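Local coordinates for uncharacterized protein (Bacteroides caccae, PDB 3NO2) that is of unknown function but folds as a single-chain six-bladed beta-propeller, part of it resembling the Mal s 1 allergenic protein-like family, at residues 49-54 / 90-95; 29-34 / 57-62; 99-104 / 128-133. All coordinates share one frame; numbering follows the deposited sequence. Where two conformers were deposited one is given.

How the contacts relate
All three contacts are seams between successive blades of the six-bladed propeller. Contact 2 joins the first blade to the second, contact 1 the second to the third, and contact 3 the third to the fourth. Contacts 1 and 2 share the second blade, where strands 50-53 and 57-61 are antiparallel neighbours; their centres are about 10 Å apart and their segments alternate along the chain. Contacts 1 and 3 share the third blade through strands 90-95 and 99-104, with centres about 9 Å apart. The centres of contacts 2 and 3 are about 19 Å apart, and their nearest atoms about 7 Å. Together they trace the sheet-on-sheet packing through four consecutive blades.

Contact 1: 49-54 / 90-95; sequences EILFSY and ALVAWC
Leu51 reaches from one blade of the six-bladed beta-propeller to the next, where it meets Ala90 and Val92. Strands 50-53 and 90-95 are each the second strand, counted in chain order, of a four-stranded antiparallel sheet, and no hydrogen bond passes between the segments: two sheet faces are laid together.

After Glu49 and Ile50, which do not touch the facing strand, Leu51 carries the contact. Its CG stands anti to the backbone N (chi1 172°), and chi2 of 65° turns the fork so that CD2 faces Ala90 and CD1 faces Val92. CD2 lies 3.9 Å from Ala90 CB; the other methyl, CD1, stays 4.7 Å from that same Ala90 CB. The nearest pair of backbones is also here, with Leu51 CA and Ala90 CA 8.1 Å apart, consistent with the small side chain of Ala90. Ala82, on the innermost strand of the third blade, also touches Leu51, so this buried leucine bears on two strands of the facing sheet.

Phe52 points away from the seam. Ser53 is directed to the neighbouring blade again, and its OG makes a weak hydrogen bond to Gln80 O, a polar link beside the apolar one.

On the opposing strand, Ala90 and Val92 point toward the second blade, whereas Leu91 between them points away. Val92 has CG1 beside its backbone N (chi1 -59°), and this branch does the touching; Val92 CG2 is 6.7 Å from Leu51 CD1. Val92 also touches Ala58 of the second blade. Its approach to the leucine is the looser of the two: Val92 CG1 sits 4.3 Å from Leu51 CD1.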
loop_
_atom_site.group_PDB
_atom_site.type_symbol
_atom_site.label_atom_id
_atom_site.label_comp_id
_atom_site.label_asym_id
_atom_site.label_seq_id
_atom_site.Cartn_x
_atom_site.Cartn_y
_atom_site.Cartn_z
ATOM N N GLU A 49 -6.361 -15.177 -6.472
ATOM C CA GLU A 49 -4.902 -15.328 -6.414
ATOM C C GLU A 49 -4.314 -14.147 -5.649
ATOM O O GLU A 49 -4.953 -13.100 -5.518
ATOM C CB GLU A 49 -4.288 -15.397 -7.795
ATOM C CG GLU A 49 -4.800 -16.606 -8.622
ATOM C CD GLU A 49 -5.317 -16.218 -9.994
ATOM O OE1 GLU A 49 -5.827 -15.077 -10.262
ATOM O OE2 GLU A 49 -5.214 -17.119 -10.856
ATOM N N ILE A 50 -3.112 -14.341 -5.139
ATOM C CA ILE A 50 -2.494 -13.435 -4.179
ATOM C C ILE A 50 -1.164 -12.933 -4.750
ATOM O O ILE A 50 -0.301 -13.728 -5.127
ATOM C CB ILE A 50 -2.257 -14.172 -2.867
ATOM C CG1 ILE A 50 -3.598 -14.456 -2.195
ATOM C CG2 ILE A 50 -1.374 -13.353 -1.918
ATOM C CD1 ILE A 50 -3.535 -15.655 -1.267
ATOM N N LEU A 51 -1.014 -11.605 -4.839
ATOM C CA LEU A 51 0.193 -10.935 -5.305
ATOM C C LEU A 51 0.814 -10.213 -4.100
ATOM O O LEU A 51 0.075 -9.573 -3.324
ATOM C CB LEU A 51 -0.197 -9.878 -6.345
ATOM C CG LEU A 51 0.905 -8.929 -6.811
ATOM C CD1 LEU A 51 2.041 -9.643 -7.584
ATOM C CD2 LEU A 51 0.283 -7.792 -7.661
ATOM N N PHE A 52 2.119 -10.313 -3.917
ATOM C CA PHE A 52 2.770 -9.517 -2.873
ATOM C C PHE A 52 4.159 -9.147 -3.266
ATOM O O PHE A 52 4.852 -9.909 -3.955
ATOM C CB PHE A 52 2.731 -10.225 -1.487
ATOM C CG PHE A 52 3.526 -11.500 -1.372
ATOM C CD1 PHE A 52 3.010 -12.712 -1.809
ATOM C CD2 PHE A 52 4.774 -11.475 -0.838
ATOM C CE1 PHE A 52 3.759 -13.865 -1.669
ATOM C CE2 PHE A 52 5.528 -12.625 -0.702
ATOM C CZ PHE A 52 5.024 -13.818 -1.138
ATOM N N SER A 53 4.621 -8.015 -2.745
ATOM C CA SER A 53 6.027 -7.637 -2.815
ATOM C C SER A 53 6.698 -7.994 -1.515
ATOM O O SER A 53 6.077 -8.023 -0.426
ATOM C CB SER A 53 6.259 -6.163 -3.132
ATOM O OG SER A 53 5.703 -5.323 -2.152
ATOM N N TYR A 54 7.995 -8.243 -1.615
ATOM C CA TYR A 54 8.759 -8.683 -0.469
ATOM C C TYR A 54 10.180 -8.126 -0.405
ATOM O O TYR A 54 11.048 -8.669 0.290
ATOM C CB TYR A 54 8.721 -10.199 -0.334
ATOM C CG TYR A 54 9.289 -11.012 -1.476
ATOM C CD1 TYR A 54 10.616 -11.381 -1.479
ATOM C CD2 TYR A 54 8.485 -11.496 -2.492
ATOM C CE1 TYR A 54 11.154 -12.160 -2.492
ATOM C CE2 TYR A 54 9.021 -12.290 -3.526
ATOM C CZ TYR A 54 10.355 -12.590 -3.508
ATOM O OH TYR A 54 10.918 -13.389 -4.478
ATOM N N ALA A 90 -1.101 -6.960 -13.239
ATOM C CA ALA A 90 -0.344 -6.552 -12.056
ATOM C C ALA A 90 0.562 -5.391 -12.358
ATOM O O ALA A 90 1.053 -5.250 -13.495
ATOM C CB ALA A 90 0.525 -7.717 -11.543
ATOM N N LEU A 91 0.760 -4.538 -11.359
ATOM C CA LEU A 91 1.726 -3.447 -11.395
ATOM C C LEU A 91 2.675 -3.762 -10.239
ATOM O O LEU A 91 2.245 -3.945 -9.072
ATOM C CB LEU A 91 1.062 -2.082 -11.172
ATOM C CG LEU A 91 1.959 -0.831 -11.216
ATOM C CD1 LEU A 91 2.337 -0.449 -12.644
ATOM C CD2 LEU A 91 1.294 0.371 -10.534
ATOM N N VAL A 92 3.973 -3.855 -10.537
ATOM C CA VAL A 92 5.002 -3.993 -9.505
ATOM C C VAL A 92 6.069 -2.948 -9.723
ATOM O O VAL A 92 6.220 -2.418 -10.825
ATOM C CB VAL A 92 5.600 -5.391 -9.468
ATOM C CG1 VAL A 92 4.519 -6.476 -9.194
ATOM C CG2 VAL A 92 6.417 -5.715 -10.746
ATOM N N ALA A 93 6.872 -2.630 -8.725
ATOM C CA ALA A 93 7.909 -1.621 -8.882
ATOM C C ALA A 93 8.992 -1.770 -7.825
ATOM O O ALA A 93 8.685 -2.098 -6.679
ATOM C CB ALA A 93 7.337 -0.167 -8.846
ATOM N N TRP A 94 10.229 -1.451 -8.220
ATOM C CA TRP A 94 11.348 -1.438 -7.312
ATOM C C TRP A 94 12.020 -0.082 -7.230
ATOM O O TRP A 94 12.237 0.629 -8.215
ATOM C CB TRP A 94 12.358 -2.560 -7.594
ATOM C CG TRP A 94 13.200 -2.484 -8.822
ATOM C CD1 TRP A 94 14.242 -1.646 -9.092
ATOM C CD2 TRP A 94 13.108 -3.369 -9.954
ATOM N NE1 TRP A 94 14.791 -1.942 -10.312
ATOM C CE2 TRP A 94 14.122 -3.007 -10.849
ATOM C CE3 TRP A 94 12.276 -4.438 -10.266
ATOM C CZ2 TRP A 94 14.316 -3.683 -12.061
ATOM C CZ3 TRP A 94 12.493 -5.135 -11.478
ATOM C CH2 TRP A 94 13.488 -4.722 -12.344
ATOM N N CYS A 95 12.380 0.264 -5.995
ATOM C CA CYS A 95 13.270 1.359 -5.689
ATOM C C CYS A 95 14.666 1.004 -6.121
ATOM O O CYS A 95 15.090 -0.153 -5.970
ATOM C CB CYS A 95 13.269 1.621 -4.184
ATOM S SG CYS A 95 11.566 1.891 -3.531
#

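Contact 2: 29-34 / 57-62; sequences WEYPLE and GAKMIT
Ile61 lays its CD1 methyl over the face of the Tyr31 ring, and this is where the first and second blades of the six-bladed beta-propeller pack tightly. The methyl carbon CD1 of Ile61 is 3.7 Å from the Tyr31 ring centroid and only 16° off the ring normal, a clear CH-pi contact. Its nearest ring atom is Tyr31 CD2, 3.6 Å from Ile61 CD1. Pro32 CD lies over the opposite face, toward the rim, so the ring has a carbon on each side. The same methyl meets Trp29 quite differently: Ile61 CD1 lies in the plane of the indole, at its edge, 4.0 Å from Trp29 CH2. Tyr31 has CG anti to the backbone N (chi1 -176°), which places its ring against the Ile61 methyl.

At the phenol end the contact loosens. Tyr31 OH comes no closer to the Lys59 side chain than 4.4 Å, at Lys59 CD, and a water fills in, 2.8 Å from Tyr31 OH and accepting a hydrogen bond from Lys59 NZ. The ammonium also forms a salt bridge with Glu67.

Trp29 and Tyr31 belong to strand 26-32, the outer edge strand of the first blade, whose other edge is the C-terminal strand 270-274; they face strand 57-61, which lies between strands 50-53 and 67-72 in the second blade.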
loop_
_atom_site.group_PDB
_atom_site.type_symbol
_atom_site.label_atom_id
_atom_site.label_comp_id
_atom_site.label_asym_id
_atom_site.label_seq_id
_atom_site.Cartn_x
_atom_site.Cartn_y
_atom_site.Cartn_z
ATOM N N TRP A 29 -5.766 -18.017 7.311
ATOM C CA TRP A 29 -4.741 -18.491 6.379
ATOM C C TRP A 29 -3.531 -17.603 6.547
ATOM O O TRP A 29 -3.681 -16.374 6.778
ATOM C CB TRP A 29 -5.270 -18.324 4.972
ATOM C CG TRP A 29 -4.325 -18.640 3.809
ATOM C CD1 TRP A 29 -4.229 -19.816 3.135
ATOM C CD2 TRP A 29 -3.430 -17.730 3.158
ATOM N NE1 TRP A 29 -3.304 -19.696 2.106
ATOM C CE2 TRP A 29 -2.800 -18.428 2.105
ATOM C CE3 TRP A 29 -3.081 -16.412 3.378
ATOM C CZ2 TRP A 29 -1.864 -17.816 1.256
ATOM C CZ3 TRP A 29 -2.136 -15.803 2.533
ATOM C CH2 TRP A 29 -1.550 -16.507 1.506
ATOM N N GLU A 30 -2.338 -18.204 6.537
ATOM C CA GLU A 30 -1.064 -17.476 6.516
ATOM C C GLU A 30 -0.142 -18.035 5.427
ATOM O O GLU A 30 -0.321 -19.176 4.912
ATOM C CB GLU A 30 -0.311 -17.510 7.862
ATOM C CG GLU A 30 -0.998 -16.724 8.964
ATOM C CD GLU A 30 -0.241 -16.667 10.281
ATOM O OE1 GLU A 30 0.700 -17.481 10.485
ATOM O OE2 GLU A 30 -0.590 -15.800 11.126
ATOM N N TYR A 31 0.841 -17.214 5.074
ATOM C CA TYR A 31 1.924 -17.637 4.180
ATOM C C TYR A 31 3.199 -16.964 4.663
ATOM O O TYR A 31 3.200 -15.767 4.996
ATOM C CB TYR A 31 1.590 -17.217 2.754
ATOM C CG TYR A 31 2.561 -17.660 1.682
ATOM C CD1 TYR A 31 3.674 -16.892 1.346
ATOM C CD2 TYR A 31 2.381 -18.861 1.007
ATOM C CE1 TYR A 31 4.563 -17.279 0.373
ATOM C CE2 TYR A 31 3.278 -19.277 0.005
ATOM C CZ TYR A 31 4.381 -18.471 -0.306
ATOM O OH TYR A 31 5.267 -18.834 -1.296
ATOM N N PRO A 32 4.306 -17.710 4.755
ATOM C CA PRO A 32 5.496 -17.180 5.399
ATOM C C PRO A 32 6.338 -16.276 4.500
ATOM O O PRO A 32 6.412 -16.448 3.272
ATOM C CB PRO A 32 6.285 -18.449 5.718
ATOM C CG PRO A 32 5.952 -19.348 4.591
ATOM C CD PRO A 32 4.474 -19.113 4.312
ATOM N N LEU A 33 6.978 -15.287 5.123
ATOM C CA LEU A 33 7.988 -14.483 4.471
ATOM C C LEU A 33 9.362 -14.951 4.976
ATOM O O LEU A 33 9.514 -15.364 6.128
ATOM C CB LEU A 33 7.794 -13.002 4.746
ATOM C CG LEU A 33 6.422 -12.447 4.350
ATOM C CD1 LEU A 33 6.336 -10.979 4.698
ATOM C CD2 LEU A 33 6.145 -12.635 2.845
ATOM N N GLU A 34 10.377 -14.791 4.144
ATOM C CA GLU A 34 11.735 -15.256 4.463
ATOM C C GLU A 34 12.593 -14.180 5.093
ATOM O O GLU A 34 12.255 -12.995 5.126
ATOM C CB GLU A 34 12.391 -15.759 3.168
ATOM C CG GLU A 34 11.537 -16.803 2.452
ATOM C CD GLU A 34 11.291 -18.066 3.245
ATOM O OE1 GLU A 34 12.247 -18.543 3.910
ATOM O OE2 GLU A 34 10.188 -18.621 3.199
ATOM N N GLY A 57 11.810 -9.050 -4.208
ATOM C CA GLY A 57 11.064 -9.404 -5.429
ATOM C C GLY A 57 9.592 -9.238 -5.198
ATOM O O GLY A 57 9.171 -8.678 -4.176
ATOM N N ALA A 58 8.789 -9.684 -6.155
ATOM C CA ALA A 58 7.325 -9.771 -6.040
ATOM C C ALA A 58 6.906 -11.076 -6.664
ATOM O O ALA A 58 7.541 -11.538 -7.639
ATOM C CB ALA A 58 6.625 -8.598 -6.781
ATOM N N LYS A 59 5.872 -11.672 -6.128
ATOM C CA LYS A 59 5.403 -12.939 -6.662
ATOM C C LYS A 59 3.906 -13.071 -6.562
ATOM O O LYS A 59 3.260 -12.385 -5.739
ATOM C CB LYS A 59 6.079 -14.119 -6.057
ATOM C CG LYS A 59 5.753 -14.388 -4.604
ATOM C CD LYS A 59 6.394 -15.687 -4.100
ATOM C CE LYS A 59 7.930 -15.595 -4.052
ATOM N NZ LYS A 59 8.541 -16.902 -3.725
HETATM N N MSE A 60 3.336 -13.924 -7.402
HETATM C CA MSE A 60 1.920 -14.294 -7.353
HETATM C C MSE A 60 1.822 -15.783 -6.990
HETATM O O MSE A 60 2.569 -16.600 -7.533
HETATM C CB MSE A 60 1.224 -13.976 -8.690
HETATM C CG MSE A 60 -0.277 -14.167 -8.641
HETATM SE SE MSE A 60 -1.233 -13.630 -10.215
HETATM C CE MSE A 60 -1.418 -11.813 -9.796
ATOM N N ILE A 61 0.906 -16.095 -6.077
ATOM C CA ILE A 61 0.651 -17.448 -5.605
ATOM C C ILE A 61 -0.844 -17.717 -5.697
ATOM O O ILE A 61 -1.685 -16.816 -5.708
ATOM C CB ILE A 61 1.156 -17.676 -4.164
ATOM C CG1 ILE A 61 0.464 -16.746 -3.154
ATOM C CG2 ILE A 61 2.670 -17.442 -4.095
ATOM C CD1 ILE A 61 0.792 -17.042 -1.669
ATOM N N THR A 62 -1.174 -19.005 -5.697
ATOM C CA THR A 62 -2.558 -19.421 -5.593
ATOM C C THR A 62 -2.972 -19.373 -4.175
ATOM O O THR A 62 -2.162 -19.383 -3.269
ATOM C CB THR A 62 -2.719 -20.860 -6.154
ATOM O OG1 THR A 62 -2.010 -21.776 -5.312
ATOM C CG2 THR A 62 -2.266 -21.015 -7.614
HETATM O O HOH W 1 7.799 -17.712 -1.180
#

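Contact 3: 99-104 / 128-133; sequences STILEV and RQINKN
Glu103 starts with CG beside its backbone N (chi1 -64°) and Lys132 with CG anti to its own (chi1 -173°); both chains then run out extended, crossing at about a right angle where their charged ends meet between the third and fourth blades of the beta-propeller. Lys132 NZ comes to the syn lone pair of Glu103 OE2, 2.8 Å from that oxygen. A second, weak hydrogen bond runs from Lys132 NZ to Glu103 OE1 at 3.2 Å, so the ammonium leans to one side of the carboxylate. OE2 also has Tyr138 OH as a partner, and this double grip would be expected to stabilise the negative charge of the buried glutamate.

Two residues earlier in both segments the contact is wholly apolar. The end of Ile130 fits against the longer branch of Ile101: Ile130 CD1 lies 3.8 Å from Ile101 CG1 and 3.9 Å from Ile101 CD1. Lys132 N also donates to Asn131 OD1 at 2.8 Å, from well off the line of the carbonyl.

Strand 99-104 is the third of its blade, between strands 90-95 and 110-116, whereas Lys132 lies on the short strand 131-132, which opens the fourth blade and pairs with strand 138-142. Ile130, just before it, donates from its N to Thr81 OG1 and accepts at its O from Arg83 NE, bonding this entry into the fourth blade to strand 78-84, the innermost of the third.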
loop_
_atom_site.group_PDB
_atom_site.type_symbol
_atom_site.label_atom_id
_atom_site.label_comp_id
_atom_site.label_asym_id
_atom_site.label_seq_id
_atom_site.Cartn_x
_atom_site.Cartn_y
_atom_site.Cartn_z
ATOM N N SER A 99 14.837 3.567 -10.586
ATOM C CA SER A 99 13.555 3.040 -10.140
ATOM C C SER A 99 12.855 2.420 -11.324
ATOM O O SER A 99 12.918 2.982 -12.434
ATOM C CB SER A 99 12.678 4.124 -9.562
ATOM O OG SER A 99 13.298 4.850 -8.476
ATOM N N THR A 100 12.189 1.291 -11.130
ATOM C CA THR A 100 11.588 0.581 -12.275
ATOM C C THR A 100 10.168 0.154 -11.926
ATOM O O THR A 100 9.923 -0.419 -10.865
ATOM C CB THR A 100 12.407 -0.657 -12.615
ATOM O OG1 THR A 100 13.766 -0.261 -12.903
ATOM C CG2 THR A 100 11.864 -1.383 -13.809
ATOM N N ILE A 101 9.242 0.420 -12.843
ATOM C CA ILE A 101 7.854 -0.024 -12.793
ATOM C C ILE A 101 7.642 -1.039 -13.909
ATOM O O ILE A 101 8.096 -0.820 -15.049
ATOM C CB ILE A 101 6.914 1.176 -12.994
ATOM C CG1 ILE A 101 7.053 2.186 -11.865
ATOM C CG2 ILE A 101 5.448 0.722 -13.182
ATOM C CD1 ILE A 101 6.510 3.595 -12.224
ATOM N N LEU A 102 6.993 -2.144 -13.603
ATOM C CA LEU A 102 6.598 -3.167 -14.585
ATOM C C LEU A 102 5.115 -3.417 -14.465
ATOM O O LEU A 102 4.567 -3.541 -13.357
ATOM C CB LEU A 102 7.327 -4.477 -14.321
ATOM C CG LEU A 102 8.855 -4.455 -14.299
ATOM C CD1 LEU A 102 9.369 -5.840 -13.808
ATOM C CD2 LEU A 102 9.440 -4.068 -15.715
ATOM N N GLU A 103 4.443 -3.528 -15.610
ATOM C CA GLU A 103 3.103 -4.121 -15.663
ATOM C C GLU A 103 3.280 -5.536 -16.158
ATOM O O GLU A 103 4.076 -5.784 -17.070
ATOM C CB GLU A 103 2.162 -3.293 -16.553
ATOM C CG GLU A 103 1.944 -1.925 -15.968
ATOM C CD GLU A 103 0.968 -1.052 -16.684
ATOM O OE1 GLU A 103 0.173 -1.579 -17.497
ATOM O OE2 GLU A 103 0.950 0.173 -16.417
ATOM N N VAL A 104 2.570 -6.472 -15.564
ATOM C CA VAL A 104 2.857 -7.901 -15.719
ATOM C C VAL A 104 1.528 -8.635 -15.858
ATOM O O VAL A 104 0.548 -8.301 -15.180
ATOM C CB VAL A 104 3.611 -8.460 -14.488
ATOM C CG1 VAL A 104 3.975 -9.933 -14.617
ATOM C CG2 VAL A 104 4.894 -7.591 -14.229
ATOM N N ARG A 128 7.016 3.366 -1.597
ATOM C CA ARG A 128 6.398 2.105 -1.232
ATOM C C ARG A 128 5.383 1.747 -2.318
ATOM O O ARG A 128 5.732 0.948 -3.221
ATOM C CB ARG A 128 5.834 2.142 0.182
ATOM C CG ARG A 128 6.922 2.341 1.221
ATOM C CD ARG A 128 7.863 1.143 1.343
ATOM N NE ARG A 128 8.930 1.386 2.324
ATOM C CZ ARG A 128 10.065 2.006 2.101
ATOM N NH1 ARG A 128 10.388 2.430 0.903
ATOM N NH2 ARG A 128 10.866 2.272 3.133
ATOM N N GLN A 129 4.174 2.317 -2.328
ATOM C CA GLN A 129 3.117 1.898 -3.248
ATOM C C GLN A 129 2.866 2.942 -4.344
ATOM O O GLN A 129 2.191 3.946 -4.124
ATOM C CB GLN A 129 1.806 1.675 -2.486
ATOM C CG GLN A 129 1.913 0.705 -1.329
ATOM C CD GLN A 129 0.541 0.181 -0.885
ATOM O OE1 GLN A 129 -0.505 0.774 -1.175
ATOM N NE2 GLN A 129 0.525 -0.928 -0.147
ATOM N N ILE A 130 3.394 2.684 -5.520
ATOM C CA ILE A 130 3.095 3.423 -6.728
ATOM C C ILE A 130 1.696 3.030 -7.214
ATOM O O ILE A 130 1.225 1.929 -6.952
ATOM C CB ILE A 130 4.176 3.148 -7.778
ATOM C CG1 ILE A 130 5.508 3.754 -7.332
ATOM C CG2 ILE A 130 3.770 3.666 -9.170
ATOM C CD1 ILE A 130 6.713 3.501 -8.293
ATOM N N ASN A 131 1.013 3.945 -7.873
ATOM C CA ASN A 131 -0.303 3.725 -8.450
ATOM C C ASN A 131 -0.317 4.314 -9.882
ATOM O O ASN A 131 0.616 4.966 -10.306
ATOM C CB ASN A 131 -1.393 4.329 -7.532
ATOM C CG ASN A 131 -2.720 3.622 -7.651
ATOM O OD1 ASN A 131 -2.969 2.850 -8.577
ATOM N ND2 ASN A 131 -3.554 3.824 -6.642
ATOM N N LYS A 132 -1.368 4.006 -10.625
ATOM C CA LYS A 132 -1.541 4.405 -12.023
ATOM C C LYS A 132 -2.826 5.229 -12.115
ATOM O O LYS A 132 -3.860 4.768 -11.635
ATOM C CB LYS A 132 -1.593 3.168 -12.880
ATOM C CG LYS A 132 -1.598 3.468 -14.399
ATOM C CD LYS A 132 -1.566 2.175 -15.224
ATOM C CE LYS A 132 -1.512 2.479 -16.691
ATOM N NZ LYS A 132 -1.450 1.210 -17.514
ATOM N N ASN A 133 -2.759 6.400 -12.736
ATOM C CA ASN A 133 -3.929 7.280 -12.770
ATOM C C ASN A 133 -4.673 7.092 -14.100
ATOM O O ASN A 133 -4.313 6.264 -14.928
ATOM C CB ASN A 133 -3.524 8.724 -12.496
ATOM C CG ASN A 133 -2.643 9.342 -13.563
ATOM O OD1 ASN A 133 -2.565 8.880 -14.700
ATOM N ND2 ASN A 133 -2.020 10.486 -13.209
#